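Local coordinates for protein spectinomycin phosphotransferase (Legionella pneumophila serogroup 1, PDB 3I0O) that probably transfers phosphate from a nucleotide to spectinomycin, holding ADP, a magnesium ion and the antibiotic in one cleft, at residues A[208-213]-A[226-231]; A[280-285]-A[324-329]. One frame throughout, in Å; residues are numbered along the deposited sequence.

Interaction 1 (A[208-213]-A[226-231]). With MG (magnesium ion), chain E; ADP (adenosine-5'-diphosphate), chain B; SMI (spectinomycin), chain C.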
loop_
_atom_site.group_PDB
_atom_site.type_symbol
_atom_site.label_atom_id
_atom_site.label_comp_id
_atom_site.label_asym_id
_atom_site.label_seq_id
_atom_site.Cartn_x
_atom_site.Cartn_y
_atom_site.Cartn_z
ATOM N N LEU A 208 7.730 6.686 -12.282
ATOM C CA LEU A 208 7.388 6.877 -10.875
ATOM C C LEU A 208 6.169 6.013 -10.557
ATOM O O LEU A 208 5.098 6.179 -11.155
ATOM C CB LEU A 208 7.067 8.351 -10.571
ATOM C CG LEU A 208 6.522 8.655 -9.164
ATOM C CD1 LEU A 208 7.540 8.254 -8.122
ATOM C CD2 LEU A 208 6.203 10.127 -9.016
ATOM N N CYS A 209 6.333 5.090 -9.620
ATOM C CA CYS A 209 5.243 4.206 -9.232
ATOM C C CYS A 209 4.823 4.351 -7.774
ATOM O O CYS A 209 5.636 4.650 -6.894
ATOM C CB CYS A 209 5.631 2.745 -9.485
ATOM S SG CYS A 209 5.831 2.294 -11.237
ATOM N N HIS A 210 3.538 4.133 -7.531
ATOM C CA HIS A 210 2.992 4.187 -6.188
ATOM C C HIS A 210 3.476 2.910 -5.502
ATOM O O HIS A 210 3.957 2.941 -4.374
ATOM C CB HIS A 210 1.462 4.224 -6.260
ATOM C CG HIS A 210 0.791 4.334 -4.928
ATOM N ND1 HIS A 210 0.705 3.275 -4.049
ATOM C CD2 HIS A 210 0.163 5.374 -4.330
ATOM C CE1 HIS A 210 0.049 3.659 -2.969
ATOM N NE2 HIS A 210 -0.290 4.928 -3.114
ATOM N N SER A 211 3.343 1.801 -6.226
ATOM C CA SER A 211 3.768 0.467 -5.793
ATOM C C SER A 211 2.736 -0.306 -4.970
ATOM O O SER A 211 2.825 -1.529 -4.836
ATOM C CB SER A 211 5.076 0.543 -4.997
ATOM O OG SER A 211 4.811 0.694 -3.615
ATOM N N ASP A 212 1.751 0.394 -4.431
ATOM C CA ASP A 212 0.772 -0.276 -3.602
ATOM C C ASP A 212 -0.617 0.338 -3.788
ATOM O O ASP A 212 -1.358 0.524 -2.827
ATOM C CB ASP A 212 1.247 -0.174 -2.150
ATOM C CG ASP A 212 0.429 -1.024 -1.193
ATOM O OD1 ASP A 212 0.182 -2.218 -1.496
ATOM O OD2 ASP A 212 0.053 -0.491 -0.124
ATOM N N ILE A 213 -0.972 0.633 -5.039
ATOM C CA ILE A 213 -2.258 1.243 -5.311
ATOM C C ILE A 213 -3.423 0.291 -5.595
ATOM O O ILE A 213 -3.860 0.129 -6.733
ATOM C CB ILE A 213 -2.161 2.288 -6.460
ATOM C CG1 ILE A 213 -3.516 2.971 -6.627
ATOM C CG2 ILE A 213 -1.708 1.627 -7.762
ATOM C CD1 ILE A 213 -3.509 4.085 -7.617
ATOM N N ILE A 226 -11.957 11.604 -5.841
ATOM C CA ILE A 226 -11.333 10.367 -5.372
ATOM C C ILE A 226 -9.910 10.770 -5.003
ATOM O O ILE A 226 -9.417 11.792 -5.482
ATOM C CB ILE A 226 -11.302 9.273 -6.464
ATOM C CG1 ILE A 226 -10.342 9.661 -7.584
ATOM C CG2 ILE A 226 -12.702 9.069 -7.022
ATOM C CD1 ILE A 226 -10.299 8.664 -8.721
ATOM N N TYR A 227 -9.253 9.981 -4.157
ATOM C CA TYR A 227 -7.906 10.303 -3.699
ATOM C C TYR A 227 -6.986 9.104 -3.566
ATOM O O TYR A 227 -7.371 8.080 -3.006
ATOM C CB TYR A 227 -7.975 10.971 -2.330
ATOM C CG TYR A 227 -8.920 12.142 -2.233
ATOM C CD1 TYR A 227 -8.481 13.441 -2.500
ATOM C CD2 TYR A 227 -10.247 11.956 -1.853
ATOM C CE1 TYR A 227 -9.347 14.531 -2.383
ATOM C CE2 TYR A 227 -11.116 13.031 -1.735
ATOM C CZ TYR A 227 -10.663 14.315 -1.999
ATOM O OH TYR A 227 -11.531 15.382 -1.884
ATOM N N ILE A 228 -5.762 9.227 -4.068
ATOM C CA ILE A 228 -4.809 8.141 -3.922
ATOM C C ILE A 228 -3.988 8.457 -2.683
ATOM O O ILE A 228 -3.313 9.475 -2.627
ATOM C CB ILE A 228 -3.864 8.031 -5.108
ATOM C CG1 ILE A 228 -4.669 7.847 -6.396
ATOM C CG2 ILE A 228 -2.913 6.869 -4.885
ATOM C CD1 ILE A 228 -3.818 7.650 -7.635
ATOM N N ILE A 229 -4.061 7.585 -1.685
ATOM C CA ILE A 229 -3.341 7.782 -0.435
ATOM C C ILE A 229 -2.227 6.773 -0.256
ATOM O O ILE A 229 -1.911 6.010 -1.175
ATOM C CB ILE A 229 -4.292 7.653 0.761
ATOM C CG1 ILE A 229 -4.994 6.288 0.711
ATOM C CG2 ILE A 229 -5.313 8.782 0.729
ATOM C CD1 ILE A 229 -5.865 5.997 1.924
ATOM N N ASP A 230 -1.637 6.776 0.937
ATOM C CA ASP A 230 -0.568 5.849 1.278
ATOM C C ASP A 230 0.640 6.032 0.359
ATOM O O ASP A 230 0.989 5.136 -0.412
ATOM C CB ASP A 230 -1.081 4.404 1.167
ATOM C CG ASP A 230 -0.515 3.485 2.242
ATOM O OD1 ASP A 230 0.494 3.848 2.888
ATOM O OD2 ASP A 230 -1.081 2.387 2.437
ATOM N N TRP A 231 1.277 7.195 0.431
ATOM C CA TRP A 231 2.460 7.442 -0.387
ATOM C C TRP A 231 3.714 7.201 0.451
ATOM O O TRP A 231 4.532 8.101 0.674
ATOM C CB TRP A 231 2.441 8.866 -0.962
ATOM C CG TRP A 231 1.412 9.025 -2.021
ATOM C CD1 TRP A 231 0.099 9.384 -1.858
ATOM C CD2 TRP A 231 1.575 8.730 -3.411
ATOM N NE1 TRP A 231 -0.563 9.325 -3.069
ATOM C CE2 TRP A 231 0.322 8.926 -4.035
ATOM C CE3 TRP A 231 2.661 8.317 -4.193
ATOM C CZ2 TRP A 231 0.127 8.720 -5.397
ATOM C CZ3 TRP A 231 2.461 8.113 -5.553
ATOM C CH2 TRP A 231 1.201 8.314 -6.138
HETATM MG MG MG E . -3.053 1.798 3.123
HETATM P PB ADP B . -1.402 2.867 6.199
HETATM O O1B ADP B . -0.193 2.843 5.345
HETATM O O2B ADP B . -1.272 2.633 7.656
HETATM O O3B ADP B . -2.464 1.799 5.607
HETATM P PA ADP B . -2.959 4.768 4.682
HETATM O O1A ADP B . -2.343 6.023 4.202
HETATM O O2A ADP B . -3.116 3.638 3.740
HETATM O O3A ADP B . -2.141 4.291 6.002
HETATM O "O5'" ADP B . -4.411 5.113 5.302
HETATM C "C5'" ADP B . -5.200 4.091 5.948
HETATM C "C4'" ADP B . -6.636 4.569 6.206
HETATM O "O4'" ADP B . -6.650 5.807 6.937
HETATM C "C3'" ADP B . -7.452 4.879 4.939
HETATM O "O3'" ADP B . -8.212 3.720 4.562
HETATM C "C2'" ADP B . -8.413 5.965 5.448
HETATM O "O2'" ADP B . -9.546 5.339 6.084
HETATM C "C1'" ADP B . -7.632 6.767 6.509
HETATM N N9 ADP B . -7.099 8.080 6.017
HETATM C C8 ADP B . -5.898 8.347 5.396
HETATM N N7 ADP B . -5.724 9.597 5.083
HETATM C C5 ADP B . -6.886 10.219 5.522
HETATM C C6 ADP B . -7.349 11.588 5.489
HETATM N N6 ADP B . -6.636 12.580 4.965
HETATM N N1 ADP B . -8.579 11.863 6.024
HETATM C C2 ADP B . -9.305 10.859 6.556
HETATM N N3 ADP B . -8.980 9.557 6.642
HETATM C C4 ADP B . -7.739 9.305 6.098
HETATM O O1 SMI C . -4.098 -4.678 2.447
HETATM C C2 SMI C . -5.182 -5.552 2.860
HETATM C C2M SMI C . -5.885 -4.926 4.058
HETATM C C3 SMI C . -4.622 -6.977 3.225
HETATM C C4 SMI C . -3.935 -7.479 1.980
HETATM C C5 SMI C . -2.794 -6.506 1.771
HETATM O O5 SMI C . -2.090 -6.976 0.618
HETATM C C6 SMI C . -3.362 -5.193 1.301
HETATM O O1B SMI C . -1.882 -6.426 2.860
HETATM O O2B SMI C . -2.373 -4.154 1.168
HETATM C C7 SMI C . -0.847 -5.532 2.531
HETATM C C8 SMI C . 0.162 -5.496 3.693
HETATM N N8 SMI C . 0.650 -6.882 3.866
HETATM C C8M SMI C . 1.614 -6.968 4.968
HETATM C C9 SMI C . 1.324 -4.529 3.292
HETATM O O9 SMI C . 1.954 -5.014 2.094
HETATM C C10 SMI C . 0.757 -3.099 3.028
HETATM N N10 SMI C . 1.736 -2.221 2.632
HETATM C C1M SMI C . 2.796 -2.042 3.633
HETATM C C11 SMI C . -0.291 -3.178 1.919
HETATM O O11 SMI C . -0.812 -1.886 1.710
HETATM C C12 SMI C . -1.423 -4.125 2.275
HETATM O O4A SMI C . -3.390 -8.800 2.085
HETATM O O4B SMI C . -5.032 -7.522 1.153
HETATM O O HOH W 1 3.379 4.296 -1.876
HETATM O O HOH W 2 -4.857 1.619 3.092
#
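His-210 reaches over to the 226-231 segment and donates its NE2 hydrogen to Ile-229 O at 2.7 Å, in a nearly straight bond (164° at the hydrogen) that runs close to the imidazole plane. With CG anti to the backbone N (chi1 -178°), CG lies beside its own carbonyl carbon. The other nitrogen, ND1, accepts the backbone N-H of Asp-212 at 3.1 Å, again in plane. Gripped at both nitrogens, the ring cannot readily turn.

Its CD2 edge is set against one face of Trp-231 in a T-shaped stack, the imidazole and six-membered ring planes inclined at 67° and their centroids 4.4 Å apart. The indole is held in turn by NE1, which donates to Ile-228 O from above the carbonyl plane. Ile-228 pushes CG2 to within 3.5 Å of His-210 CD2, and its CD1 meets Ile-213 CD1 at 3.6 Å, while Ile-213 CB covers one imidazole face near the rim. Near the rim of the opposite face sits a water that donates to His-210 O and Asp-230 O, joining the two loops.

Beside this brace two acids come close, Asp-212 OD2 being 4.0 Å from Asp-230 OD2. The first accepts a very short hydrogen bond from spectinomycin O11; the second binds magnesium at 2.2 Å, alongside Asn-217 and two ADP oxygens. The His-Ser-Asp loop and the Asp that follows strand 226-228 match the catalytic loop and metal-binding loop of aminoglycoside phosphotransferases, relatives of the protein kinases.

Interaction 2 (A[280-285]-A[324-329]). With SMI (spectinomycin), chain C.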
loop_
_atom_site.group_PDB
_atom_site.type_symbol
_atom_site.label_atom_id
_atom_site.label_comp_id
_atom_site.label_asym_id
_atom_site.label_seq_id
_atom_site.Cartn_x
_atom_site.Cartn_y
_atom_site.Cartn_z
ATOM N N TYR A 280 4.788 -9.358 -10.875
ATOM C CA TYR A 280 4.296 -8.588 -9.733
ATOM C C TYR A 280 3.111 -9.234 -9.015
ATOM O O TYR A 280 3.123 -9.349 -7.790
ATOM C CB TYR A 280 3.956 -7.154 -10.160
ATOM C CG TYR A 280 5.177 -6.270 -10.271
ATOM C CD1 TYR A 280 6.022 -6.081 -9.175
ATOM C CD2 TYR A 280 5.488 -5.617 -11.461
ATOM C CE1 TYR A 280 7.149 -5.260 -9.262
ATOM C CE2 TYR A 280 6.609 -4.796 -11.561
ATOM C CZ TYR A 280 7.434 -4.622 -10.461
ATOM O OH TYR A 280 8.537 -3.807 -10.557
ATOM N N ARG A 281 2.102 -9.668 -9.765
ATOM C CA ARG A 281 0.952 -10.318 -9.152
ATOM C C ARG A 281 1.377 -11.531 -8.305
ATOM O O ARG A 281 0.744 -11.839 -7.289
ATOM C CB ARG A 281 -0.054 -10.758 -10.221
ATOM C CG ARG A 281 -0.736 -9.600 -10.910
ATOM C CD ARG A 281 -1.970 -10.021 -11.680
ATOM N NE ARG A 281 -2.766 -8.856 -12.061
ATOM C CZ ARG A 281 -3.796 -8.887 -12.903
ATOM N NH1 ARG A 281 -4.173 -10.028 -13.474
ATOM N NH2 ARG A 281 -4.461 -7.773 -13.172
ATOM N N HIS A 282 2.442 -12.217 -8.720
ATOM C CA HIS A 282 2.922 -13.380 -7.976
ATOM C C HIS A 282 3.820 -12.931 -6.824
ATOM O O HIS A 282 3.629 -13.337 -5.685
ATOM C CB HIS A 282 3.709 -14.339 -8.885
ATOM C CG HIS A 282 2.858 -15.132 -9.828
ATOM N ND1 HIS A 282 2.303 -14.593 -10.969
ATOM C CD2 HIS A 282 2.464 -16.428 -9.795
ATOM C CE1 HIS A 282 1.605 -15.522 -11.599
ATOM N NE2 HIS A 282 1.686 -16.644 -10.906
ATOM N N GLU A 283 4.790 -12.084 -7.136
ATOM C CA GLU A 283 5.729 -11.575 -6.146
ATOM C C GLU A 283 5.028 -10.837 -4.995
ATOM O O GLU A 283 5.377 -11.041 -3.831
ATOM C CB GLU A 283 6.750 -10.650 -6.824
ATOM C CG GLU A 283 7.746 -9.963 -5.889
ATOM C CD GLU A 283 8.631 -10.942 -5.114
ATOM O OE1 GLU A 283 8.648 -12.151 -5.438
ATOM O OE2 GLU A 283 9.324 -10.496 -4.178
ATOM N N ARG A 284 4.047 -9.991 -5.306
ATOM C CA ARG A 284 3.357 -9.262 -4.252
ATOM C C ARG A 284 2.708 -10.232 -3.265
ATOM O O ARG A 284 2.724 -9.988 -2.055
ATOM C CB ARG A 284 2.300 -8.307 -4.826
ATOM C CG ARG A 284 1.594 -7.517 -3.739
ATOM C CD ARG A 284 0.643 -6.468 -4.277
ATOM N NE ARG A 284 0.246 -5.563 -3.204
ATOM C CZ ARG A 284 -0.711 -5.817 -2.319
ATOM N NH1 ARG A 284 -1.399 -6.951 -2.370
ATOM N NH2 ARG A 284 -0.959 -4.944 -1.357
ATOM N N ILE A 285 2.133 -11.324 -3.770
ATOM C CA ILE A 285 1.519 -12.313 -2.882
ATOM C C ILE A 285 2.615 -13.045 -2.096
ATOM O O ILE A 285 2.417 -13.417 -0.939
ATOM C CB ILE A 285 0.679 -13.343 -3.663
ATOM C CG1 ILE A 285 -0.452 -12.639 -4.423
ATOM C CG2 ILE A 285 0.119 -14.379 -2.702
ATOM C CD1 ILE A 285 -1.075 -13.496 -5.502
ATOM N N GLU A 324 -5.895 -16.827 -7.157
ATOM C CA GLU A 324 -6.545 -17.368 -8.353
ATOM C C GLU A 324 -6.389 -16.453 -9.562
ATOM O O GLU A 324 -6.350 -16.922 -10.698
ATOM C CB GLU A 324 -8.037 -17.649 -8.106
ATOM C CG GLU A 324 -8.290 -18.908 -7.267
ATOM C CD GLU A 324 -9.766 -19.250 -7.132
ATOM O OE1 GLU A 324 -10.093 -20.230 -6.419
ATOM O OE2 GLU A 324 -10.597 -18.540 -7.740
ATOM N N ILE A 325 -6.286 -15.149 -9.329
ATOM C CA ILE A 325 -6.129 -14.225 -10.439
ATOM C C ILE A 325 -4.709 -14.235 -11.007
ATOM O O ILE A 325 -4.510 -14.046 -12.211
ATOM C CB ILE A 325 -6.536 -12.811 -10.024
ATOM C CG1 ILE A 325 -8.060 -12.767 -9.856
ATOM C CG2 ILE A 325 -6.077 -11.806 -11.063
ATOM C CD1 ILE A 325 -8.621 -11.419 -9.421
ATOM N N ALA A 326 -3.730 -14.473 -10.140
ATOM C CA ALA A 326 -2.336 -14.528 -10.555
ATOM C C ALA A 326 -2.126 -15.805 -11.353
ATOM O O ALA A 326 -1.426 -15.817 -12.369
ATOM C CB ALA A 326 -1.423 -14.518 -9.336
ATOM N N PHE A 327 -2.738 -16.884 -10.876
ATOM C CA PHE A 327 -2.638 -18.182 -11.532
ATOM C C PHE A 327 -3.381 -18.181 -12.867
ATOM O O PHE A 327 -3.024 -18.929 -13.773
ATOM C CB PHE A 327 -3.203 -19.294 -10.633
ATOM C CG PHE A 327 -2.305 -19.678 -9.485
ATOM C CD1 PHE A 327 -1.018 -19.152 -9.373
ATOM C CD2 PHE A 327 -2.747 -20.582 -8.514
ATOM C CE1 PHE A 327 -0.187 -19.519 -8.313
ATOM C CE2 PHE A 327 -1.922 -20.953 -7.452
ATOM C CZ PHE A 327 -0.636 -20.417 -7.354
ATOM N N ALA A 328 -4.412 -17.345 -12.983
ATOM C CA ALA A 328 -5.186 -17.253 -14.221
ATOM C C ALA A 328 -4.469 -16.366 -15.242
ATOM O O ALA A 328 -4.919 -15.261 -15.565
ATOM C CB ALA A 328 -6.575 -16.706 -13.935
ATOM N N THR A 329 -3.347 -16.870 -15.743
ATOM C CA THR A 329 -2.531 -16.169 -16.727
ATOM C C THR A 329 -3.352 -15.581 -17.875
ATOM O O THR A 329 -3.014 -14.527 -18.413
ATOM C CB THR A 329 -1.454 -17.120 -17.289
ATOM O OG1 THR A 329 -0.516 -17.432 -16.249
ATOM C CG2 THR A 329 -0.722 -16.484 -18.462
HETATM O O1 SMI C . -4.098 -4.678 2.447
HETATM C C2 SMI C . -5.182 -5.552 2.860
HETATM C C2M SMI C . -5.885 -4.926 4.058
HETATM C C3 SMI C . -4.622 -6.977 3.225
HETATM C C4 SMI C . -3.935 -7.479 1.980
HETATM C C5 SMI C . -2.794 -6.506 1.771
HETATM O O5 SMI C . -2.090 -6.976 0.618
HETATM C C6 SMI C . -3.362 -5.193 1.301
HETATM O O1B SMI C . -1.882 -6.426 2.860
HETATM O O2B SMI C . -2.373 -4.154 1.168
HETATM C C7 SMI C . -0.847 -5.532 2.531
HETATM C C8 SMI C . 0.162 -5.496 3.693
HETATM N N8 SMI C . 0.650 -6.882 3.866
HETATM C C8M SMI C . 1.614 -6.968 4.968
HETATM C C9 SMI C . 1.324 -4.529 3.292
HETATM O O9 SMI C . 1.954 -5.014 2.094
HETATM C C10 SMI C . 0.757 -3.099 3.028
HETATM N N10 SMI C . 1.736 -2.221 2.632
HETATM C C1M SMI C . 2.796 -2.042 3.633
HETATM C C11 SMI C . -0.291 -3.178 1.919
HETATM O O11 SMI C . -0.812 -1.886 1.710
HETATM C C12 SMI C . -1.423 -4.125 2.275
HETATM O O4A SMI C . -3.390 -8.800 2.085
HETATM O O4B SMI C . -5.032 -7.522 1.153
HETATM O O HOH W 3 -3.072 -12.656 -14.240
#
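Arg-281 and Ala-326 are the closest CA pair between 280-285 and 324-329, parts of helices 274-298 and 322-327, with their CA atoms 5.5 Å apart; this is helix-helix packing in the largely alpha-helical C-terminal part of the phosphotransferase fold. Arg-281 lays its CB beside the Ala-326 methyl, then runs out fully extended, so that its guanidinium arrives obliquely at Ile-325, NH1 lying 3.5 Å from CG2. The polar end is well occupied. NE bonds to Met-244 O, and NH1 donates at 3.0 Å to a water that in turn donates to Ile-325 O, 2.8 Å from the water oxygen.

His-282 comes next and lies against the last turn of the shorter helix. Its CG stands beside the backbone N (chi1 -74°), which lets ND1 bond back to Ser-278 O one turn earlier. That bond helps hold the imidazole with its face to Ala-326: the CB methyl sits over the ring centre, 4.0 Å from the centroid and 13° off the normal, a clear CH-pi contact. CE1 also comes within 3.1 Å of Ala-326 O, and NE2 nears the edge of the Phe-327 ring at CD1. Helix 182-198 also packs here, touching both His-282 and Phe-327.

Arg-284 faces another way, into the antibiotic site. Its NH2 hydrogen-bonds spectinomycin O2B at 3.0 Å, near the guanidinium plane, with weaker bonds from NH1 and NH2 to O5; the group is also paired with Asp-212. One residue on, Ile-285 returns to the packing, its CD1 reaching the Ala-326 CB at 4.0 Å.

How the interactions relate
From the N terminus the chain first builds the five-stranded sheet that carries much of the ADP site, then enters the more helical part where both contacts lie. Interaction 1 closes a loop of only 12 residues between its segments, one that includes Asn-217 and strand 218-220. Interaction 2 follows in series, neither nested nor crossed; it closes a loop of 38 residues holding the rest of helix 274-298 and all of helix 306-315. The two centres are about 20 Å apart, yet a salt bridge between Asp-212 OD1 and Arg-284 NH2, 3.0 Å long, links 208-213 to 280-285, and both segments touch spectinomycin. The loop after strand 206-209 is thereby tied to helix 274-298.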